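PDB 3QY7: tyrosine-protein phosphatase YwqE from Bacillus subtilis, which removes phosphate from phosphotyrosine residues of the proteins YwqD, YwqF and Ssb, using manganese as its cofactor. Local coordinates for residues I8-D13 with G17-S22. Residues are numbered along the deposited sequence; the frame is centred on the assembly and turned at random.
Sequences ILPAMD and GDSADS
The hydroxyl of S22 donates to the backbone carbonyl of I8, with S22 OG 2.7 Å from I8 O. The C=O...OG angle of 171° shows that the donor meets the carbonyl almost head-on. With chi1 at -56°, S22 OG lies beside its own backbone N and opposite the carbonyl carbon, which turns the hydroxyl off the first helical turn toward the loop. The same oxygen is flanked by a proline ring: P10 CD comes to 3.3 Å from S22 OG. P10 leans on the start of the helix with its other ring carbons as well, P10 CB resting 3.4 Å from D18 C and P10 CG lying 3.7 Å from S19 OG. The longer branch of I8, anti to the backbone N and extended beyond it, lies in van der Waals contact with the backbone carbonyl oxygen of S22, I8 CG1 and I8 CD1 each 3.6 Å from S22 O; L62 of helix 52-68 packs against both I8 and S22, giving I8 its apolar cover.

In this PHP-like phosphatase with a TIM-barrel fold, residues 8-13 belong to the loop that leaves strand 2-3 and enters helix 19-31, and the contact lies where this loop passes back beside the N-terminus of the helix that follows it. That terminus is closed by a capping box: D18 is the N-cap, D21 N donates to D18 OD1 at 3.0 Å, and D18 N returns a bond to D21 OD2 at 3.2 Å. The returning N-H approaches from above the carboxylate plane, 41° out of it, and G17 N makes a weak second bond to the same oxygen. D13 ties the loop to the metal centre: D13 OD2 accepts from H42 N and is hydrogen-bonded to H7 ND1, H7 being an iron ligand and H42 a magnesium ligand, while the next residue, D14, itself binds the magnesium.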
loop_
_atom_site.group_PDB
_atom_site.type_symbol
_atom_site.label_atom_id
_atom_site.label_comp_id
_atom_site.label_asym_id
_atom_site.label_seq_id
_atom_site.Cartn_x
_atom_site.Cartn_y
_atom_site.Cartn_z
ATOM N N ILE A 8 -2.547 -0.857 -11.084
ATOM C CA ILE A 8 -3.112 -1.665 -12.160
ATOM C C ILE A 8 -4.035 -0.872 -13.104
ATOM O O ILE A 8 -4.232 -1.283 -14.245
ATOM C CB ILE A 8 -3.830 -2.934 -11.608
ATOM C CG1 ILE A 8 -4.071 -3.961 -12.724
ATOM C CG2 ILE A 8 -5.138 -2.554 -10.906
ATOM C CD1 ILE A 8 -4.492 -5.325 -12.181
ATOM N N LEU A 9 -4.591 0.250 -12.643
ATOM C CA LEU A 9 -5.449 1.059 -13.512
ATOM C C LEU A 9 -4.621 1.698 -14.630
ATOM O O LEU A 9 -3.539 2.233 -14.374
ATOM C CB LEU A 9 -6.220 2.119 -12.724
ATOM C CG LEU A 9 -7.223 1.564 -11.713
ATOM C CD1 LEU A 9 -7.921 2.679 -10.947
ATOM C CD2 LEU A 9 -8.258 0.602 -12.354
ATOM N N PRO A 10 -5.129 1.624 -15.862
ATOM C CA PRO A 10 -4.376 2.100 -17.021
ATOM C C PRO A 10 -4.466 3.606 -17.220
ATOM O O PRO A 10 -5.503 4.216 -16.915
ATOM C CB PRO A 10 -5.076 1.399 -18.180
ATOM C CG PRO A 10 -6.520 1.346 -17.735
ATOM C CD PRO A 10 -6.433 1.049 -16.253
ATOM N N ALA A 11 -3.376 4.177 -17.739
ATOM C CA ALA A 11 -3.304 5.585 -18.130
ATOM C C ALA A 11 -3.692 6.528 -16.996
ATOM O O ALA A 11 -4.430 7.496 -17.205
ATOM C CB ALA A 11 -4.174 5.836 -19.373
ATOM N N MET A 12 -3.209 6.252 -15.791
ATOM C CA MET A 12 -3.433 7.113 -14.666
ATOM C C MET A 12 -2.183 7.642 -14.061
ATOM O O MET A 12 -2.119 8.698 -13.536
ATOM C CB MET A 12 -4.185 6.374 -13.567
ATOM C CG MET A 12 -5.511 5.970 -13.941
ATOM S SD MET A 12 -6.710 6.280 -12.669
ATOM C CE MET A 12 -8.118 6.298 -13.602
ATOM N N ASP A 13 -1.179 6.818 -14.167
ATOM C CA ASP A 13 0.033 6.971 -13.457
ATOM C C ASP A 13 1.212 6.237 -14.106
ATOM O O ASP A 13 1.244 5.998 -15.258
ATOM C CB ASP A 13 -0.072 6.886 -11.926
ATOM C CG ASP A 13 -0.376 5.481 -11.423
ATOM O OD1 ASP A 13 -0.351 4.612 -12.225
ATOM O OD2 ASP A 13 -0.604 5.378 -10.259
ATOM N N GLY A 17 0.198 1.059 -18.599
ATOM C CA GLY A 17 0.098 1.986 -19.697
ATOM C C GLY A 17 -1.212 2.013 -20.409
ATOM O O GLY A 17 -1.714 3.024 -20.779
ATOM N N ASP A 18 -1.697 0.835 -20.634
ATOM C CA ASP A 18 -3.017 0.663 -21.224
ATOM C C ASP A 18 -3.724 -0.562 -20.641
ATOM O O ASP A 18 -3.158 -1.278 -19.795
ATOM C CB ASP A 18 -2.927 0.565 -22.752
ATOM C CG ASP A 18 -2.016 -0.555 -23.224
ATOM O OD1 ASP A 18 -1.824 -1.583 -22.521
ATOM O OD2 ASP A 18 -1.486 -0.411 -24.344
ATOM N N SER A 19 -4.948 -0.808 -21.104
ATOM C CA SER A 19 -5.742 -1.919 -20.591
ATOM C C SER A 19 -5.130 -3.297 -20.839
ATOM O O SER A 19 -5.329 -4.214 -20.049
ATOM C CB SER A 19 -7.176 -1.853 -21.126
ATOM O OG SER A 19 -7.886 -0.841 -20.445
ATOM N N ALA A 20 -4.391 -3.451 -21.935
ATOM C CA ALA A 20 -3.682 -4.695 -22.171
ATOM C C ALA A 20 -2.666 -4.969 -21.049
ATOM O O ALA A 20 -2.541 -6.114 -20.600
ATOM C CB ALA A 20 -3.006 -4.686 -23.553
ATOM N N ASP A 21 -1.963 -3.923 -20.600
ATOM C CA ASP A 21 -1.030 -4.054 -19.458
ATOM C C ASP A 21 -1.809 -4.442 -18.207
ATOM O O ASP A 21 -1.380 -5.331 -17.452
ATOM C CB ASP A 21 -0.287 -2.747 -19.166
ATOM C CG ASP A 21 0.631 -2.329 -20.278
ATOM O OD1 ASP A 21 1.178 -3.204 -20.979
ATOM O OD2 ASP A 21 0.802 -1.110 -20.444
ATOM N N SER A 22 -2.942 -3.778 -17.984
ATOM C CA SER A 22 -3.755 -4.038 -16.787
ATOM C C SER A 22 -4.135 -5.519 -16.697
ATOM O O SER A 22 -4.054 -6.143 -15.624
ATOM C CB SER A 22 -5.035 -3.181 -16.776
ATOM O OG SER A 22 -4.774 -1.789 -16.878
#